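Local coordinates for nuclear protein localization protein 4 homolog (PDB 4RV0), which probably works in a complex that binds ubiquitinated proteins and is needed to export misfolded proteins from the ER for proteasomal degradation, at residues B[10-16]-B[73-79]; B[31-35]-B[58-62]. All coordinates share one frame; numbering follows the deposited sequence.

Interaction 1 (B[10-16]-B[73-79]); sequences ILIRVQS and HGDMVYL
His-73 turns its imidazole back to Ile-10 and Leu-11 because CG stands anti to its backbone N (chi1 179°). This brings ND1 to 3.0 Å from Leu-11 N, where it accepts the N-H from slightly outside the ring plane. The CE1 corner lies against Leu-11 CB. Arg-13 sets CG beside its own backbone N (chi1 -58°), then bends at chi2 and chi3. These bends carry the guanidinium across to the turn just before strand 76-80, where Arg-13 NH1 donates to Gly-74 O at 2.7 Å, almost in line with that C=O bond. Selenomethionine Met-76 lays its SE over one face of the guanidinium, toward the rim, 4.0 Å from Arg-13 NH2. Outside the two segments, NH2 makes a salt bridge to an acidic side chain in the chain of another protein.

The strands 10-16 and 76-80 are parallel and lie side by side in the sheet of the ubiquitin-like, beta-grasp UBD domain of Npl4. Their backbone ladder includes Arg-13 N to Asp-75 O at 2.9 Å, nearly straight at 175°, and Val-77 N to Arg-13 O at 2.7 Å. Gln-15 continues it, giving its N-H to Val-77 O and taking that of Leu-79. A water joins Gln-15 O to Leu-79 O.

One face of the pair is apolar. Val-14 CG2 meets Val-77 CG2 at 4.0 Å, and Val-14 CG1 rests on Leu-79 CB. Val-14 and Leu-79 also pack on Val-38 of helix 31-41. The other face carries Arg-13, Met-76, Gln-15 and Tyr-78. There Gln-15 CB lies 3.7 Å from Tyr-78 CD1, and its amide is turned only modestly from the ring plane. Gln-15 NE2 donates an N-H to Ser-16 O. An aromatic side chain of the other protein packs on Arg-13 and one on Gln-15.

Interaction 2 (B[31-35]-B[58-62]); sequences LKHLY and ELQAS
Tyr-35 reaches from helix 31-41 along the 58-62 loop, and its ring is the centre of the tight part. Ala-61 CB sits squarely over one ring face, 4.1 Å from the centroid, in a CH-pi contact. Leu-59 O lies at the ring edge and takes a hydrogen bond from Tyr-35 OH. The modelled OH to O distance of 2.4 Å is very short, so the exact length is doubtful. The same OH is also hydrogen-bonded to Leu-49 N. On the buried side, Leu-59 CD2 fits against two leucines. It is 4.0 Å from Leu-31 CD2 and also 4.0 Å from Leu-34 CD2. The Leu-31 and Leu-59 side chains cross at about a right angle. Leu-31 CB passes 3.2 Å from Gln-60 O.

The Lys-32 side is looser. Its CB lies 3.7 Å from Ser-62 N, but the rest of this exposed side chain leads away from the loop, and NZ forms a salt bridge with Asp-36. The loop lies against the first turn of helix 31-41. Leu-59 pairs by backbone with Leu-49 of strand 48-50, the Tyr-35 ring meets Phe-47, and Leu-34 packs on Ile-23 and Ile-25 of strand 19-25.

From the N terminus, strand 10-16 comes first and is half of interaction 1. The chain then runs through strand 19-25 to helix 31-41, whose first turn enters interaction 2. Strand 48-50 and a loop follow, and residues 58-62 close a 22-residue loop back on that turn. The chain passes helix 67-70 and returns through 73-79, where interaction 1 closes the larger loop. Interaction 2 is therefore nested inside interaction 1. Interaction 1 joins the two central strands, and interaction 2 ties helix 31-41 to the loop between strand 48-50 and helix 67-70. They touch through Val-77 CG1 to Leu-59 CD2 at 4.1 Å and Ile-12 CG2 to Leu-34 CD1 at 4.2 Å.

Interaction 1 (B[10-16]-B[73-79])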
# COMPACT_ATOMS: atom_id res chain seq x y z
N ILE B 10 0.69 -3.85 21.24
CA ILE B 10 1.08 -3.04 20.10
C ILE B 10 0.70 -3.72 18.78
O ILE B 10 0.29 -4.89 18.76
CB ILE B 10 2.60 -2.71 20.08
CG1 ILE B 10 3.42 -3.99 19.90
CG2 ILE B 10 3.01 -1.94 21.35
CD1 ILE B 10 4.88 -3.72 19.60
N LEU B 11 0.82 -2.98 17.68
CA LEU B 11 0.49 -3.51 16.37
C LEU B 11 1.76 -3.78 15.58
O LEU B 11 2.59 -2.88 15.40
CB LEU B 11 -0.41 -2.53 15.59
CG LEU B 11 -0.41 -2.81 14.08
CD1 LEU B 11 -1.09 -4.13 13.78
CD2 LEU B 11 -1.07 -1.72 13.28
N ILE B 12 1.90 -5.01 15.12
CA ILE B 12 2.98 -5.36 14.20
C ILE B 12 2.36 -5.74 12.86
O ILE B 12 1.47 -6.60 12.81
CB ILE B 12 3.85 -6.52 14.70
CG1 ILE B 12 4.54 -6.14 16.01
CG2 ILE B 12 4.88 -6.89 13.64
CD1 ILE B 12 5.42 -4.89 15.92
N ARG B 13 2.84 -5.11 11.79
CA ARG B 13 2.30 -5.38 10.47
C ARG B 13 3.20 -6.34 9.72
O ARG B 13 4.41 -6.15 9.64
CB ARG B 13 2.13 -4.09 9.68
CG ARG B 13 1.24 -3.06 10.35
CD ARG B 13 1.92 -1.68 10.32
NE ARG B 13 1.77 -1.07 9.01
CZ ARG B 13 2.62 -0.23 8.43
NH1 ARG B 13 3.74 0.14 9.01
NH2 ARG B 13 2.32 0.24 7.22
N VAL B 14 2.60 -7.39 9.18
CA VAL B 14 3.37 -8.39 8.46
C VAL B 14 3.05 -8.35 6.98
O VAL B 14 1.95 -8.71 6.57
CB VAL B 14 3.08 -9.80 8.97
CG1 VAL B 14 3.93 -10.81 8.19
CG2 VAL B 14 3.33 -9.88 10.48
N GLN B 15 4.02 -7.91 6.18
CA GLN B 15 3.89 -7.90 4.73
C GLN B 15 4.26 -9.25 4.14
O GLN B 15 5.34 -9.77 4.38
CB GLN B 15 4.77 -6.81 4.13
CG GLN B 15 4.80 -6.75 2.59
CD GLN B 15 3.55 -6.14 1.98
OE1 GLN B 15 3.39 -4.92 1.94
NE2 GLN B 15 2.65 -6.99 1.49
N SER B 16 3.31 -9.85 3.42
CA SER B 16 3.60 -11.04 2.64
C SER B 16 3.03 -10.85 1.23
O SER B 16 2.48 -9.79 0.91
CB SER B 16 3.00 -12.28 3.32
OG SER B 16 1.60 -12.29 3.20
N HIS B 73 5.45 -0.02 17.99
CA HIS B 73 4.06 0.01 17.55
C HIS B 73 3.93 0.49 16.10
O HIS B 73 4.41 1.57 15.75
CB HIS B 73 3.25 0.93 18.45
CG HIS B 73 1.81 1.04 18.07
ND1 HIS B 73 0.95 -0.04 18.09
CD2 HIS B 73 1.07 2.09 17.65
CE1 HIS B 73 -0.25 0.35 17.71
NE2 HIS B 73 -0.20 1.64 17.43
N GLY B 74 3.29 -0.31 15.26
CA GLY B 74 3.09 0.07 13.87
C GLY B 74 4.21 -0.32 12.92
O GLY B 74 4.11 -0.07 11.72
N ASP B 75 5.29 -0.91 13.44
CA ASP B 75 6.37 -1.35 12.56
C ASP B 75 5.88 -2.43 11.61
O ASP B 75 5.03 -3.25 11.97
CB ASP B 75 7.57 -1.87 13.34
CG ASP B 75 8.47 -0.75 13.82
OD1 ASP B 75 8.13 0.44 13.61
OD2 ASP B 75 9.51 -1.06 14.44
N MSE B 76 6.44 -2.44 10.40
CA MSE B 76 6.13 -3.50 9.45
C MSE B 76 7.32 -4.44 9.33
O MSE B 76 8.46 -3.99 9.20
CB MSE B 76 5.81 -2.90 8.08
CG MSE B 76 5.32 -3.92 7.07
SE MSE B 76 3.85 -3.22 5.98
CE MSE B 76 4.82 -1.78 5.09
N VAL B 77 7.05 -5.74 9.39
CA VAL B 77 8.08 -6.72 9.07
C VAL B 77 7.69 -7.45 7.79
O VAL B 77 6.56 -7.30 7.31
CB VAL B 77 8.34 -7.72 10.23
CG1 VAL B 77 8.83 -6.97 11.44
CG2 VAL B 77 7.09 -8.49 10.56
N TYR B 78 8.64 -8.18 7.22
CA TYR B 78 8.49 -8.76 5.89
C TYR B 78 8.64 -10.26 5.93
O TYR B 78 9.66 -10.78 6.41
CB TYR B 78 9.48 -8.12 4.90
CG TYR B 78 9.24 -6.63 4.79
CD1 TYR B 78 8.40 -6.11 3.81
CD2 TYR B 78 9.82 -5.75 5.69
CE1 TYR B 78 8.16 -4.74 3.73
CE2 TYR B 78 9.59 -4.40 5.62
CZ TYR B 78 8.77 -3.89 4.64
OH TYR B 78 8.55 -2.53 4.59
N LEU B 79 7.63 -10.95 5.43
CA LEU B 79 7.62 -12.39 5.47
C LEU B 79 8.26 -12.98 4.22
O LEU B 79 7.94 -12.59 3.10
CB LEU B 79 6.19 -12.92 5.68
CG LEU B 79 5.99 -14.42 5.94
CD1 LEU B 79 4.75 -14.66 6.80
CD2 LEU B 79 5.89 -15.22 4.64
O HOH W 1 7.81 -10.07 2.43

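Interaction 2 (B[31-35]-B[58-62])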
# COMPACT_ATOMS: atom_id res chain seq x y z
N LEU B 31 9.87 -12.90 20.62
CA LEU B 31 9.78 -13.06 19.17
C LEU B 31 9.17 -14.39 18.72
O LEU B 31 8.52 -14.44 17.67
CB LEU B 31 11.15 -12.84 18.52
CG LEU B 31 11.70 -11.41 18.45
CD1 LEU B 31 13.04 -11.38 17.72
CD2 LEU B 31 10.71 -10.46 17.80
N LYS B 32 9.39 -15.48 19.46
CA LYS B 32 8.75 -16.74 19.11
C LYS B 32 7.24 -16.63 19.12
O LYS B 32 6.56 -17.20 18.26
CB LYS B 32 9.17 -17.90 20.02
CG LYS B 32 8.38 -19.17 19.67
CD LYS B 32 8.90 -20.41 20.36
CE LYS B 32 8.08 -21.64 20.01
NZ LYS B 32 6.66 -21.63 20.48
N HIS B 33 6.70 -15.91 20.10
CA HIS B 33 5.27 -15.72 20.16
C HIS B 33 4.76 -14.98 18.93
O HIS B 33 3.67 -15.28 18.44
CB HIS B 33 4.85 -15.01 21.45
CG HIS B 33 3.36 -14.87 21.60
ND1 HIS B 33 2.77 -13.69 21.95
CD2 HIS B 33 2.37 -15.77 21.42
CE1 HIS B 33 1.45 -13.86 22.00
NE2 HIS B 33 1.19 -15.12 21.67
N LEU B 34 5.55 -14.04 18.42
CA LEU B 34 5.20 -13.33 17.20
C LEU B 34 5.13 -14.32 16.04
O LEU B 34 4.17 -14.33 15.27
CB LEU B 34 6.21 -12.21 16.89
CG LEU B 34 6.02 -11.40 15.60
CD1 LEU B 34 4.67 -10.67 15.56
CD2 LEU B 34 7.17 -10.39 15.43
N TYR B 35 6.15 -15.17 15.95
CA TYR B 35 6.18 -16.21 14.93
C TYR B 35 4.97 -17.14 15.06
O TYR B 35 4.32 -17.46 14.06
CB TYR B 35 7.49 -17.00 14.98
CG TYR B 35 8.63 -16.39 14.19
CD1 TYR B 35 8.93 -16.85 12.92
CD2 TYR B 35 9.42 -15.37 14.72
CE1 TYR B 35 9.99 -16.31 12.19
CE2 TYR B 35 10.48 -14.82 14.00
CZ TYR B 35 10.76 -15.30 12.73
OH TYR B 35 11.80 -14.78 11.99
N GLU B 58 17.20 -10.85 9.71
CA GLU B 58 16.18 -11.78 10.17
C GLU B 58 15.88 -11.56 11.64
O GLU B 58 16.78 -11.33 12.45
CB GLU B 58 16.62 -13.23 9.92
CG GLU B 58 15.56 -14.27 10.25
CD GLU B 58 15.95 -15.68 9.81
OE1 GLU B 58 16.91 -15.84 9.02
OE2 GLU B 58 15.28 -16.63 10.26
N LEU B 59 14.59 -11.57 11.96
CA LEU B 59 14.10 -11.63 13.33
C LEU B 59 14.23 -13.09 13.80
O LEU B 59 13.77 -14.00 13.12
CB LEU B 59 12.64 -11.20 13.40
CG LEU B 59 12.21 -9.72 13.33
CD1 LEU B 59 12.26 -9.16 11.93
CD2 LEU B 59 10.79 -9.59 13.85
N GLN B 60 14.90 -13.31 14.93
CA GLN B 60 15.11 -14.67 15.43
C GLN B 60 13.91 -15.24 16.18
O GLN B 60 13.44 -14.64 17.15
CB GLN B 60 16.37 -14.72 16.31
CG GLN B 60 17.62 -14.25 15.59
CD GLN B 60 17.86 -14.98 14.30
OE1 GLN B 60 17.88 -14.38 13.22
NE2 GLN B 60 18.08 -16.29 14.38
N ALA B 61 13.42 -16.40 15.76
CA ALA B 61 12.37 -17.09 16.50
C ALA B 61 12.85 -17.45 17.92
O ALA B 61 13.52 -18.46 18.11
CB ALA B 61 11.95 -18.35 15.75
N SER B 62 12.47 -16.61 18.89
CA SER B 62 12.97 -16.60 20.28
C SER B 62 12.72 -17.94 21.10
O SER B 62 12.97 -19.00 20.52
CB SER B 62 12.46 -15.31 20.93
OG SER B 62 13.38 -14.25 20.75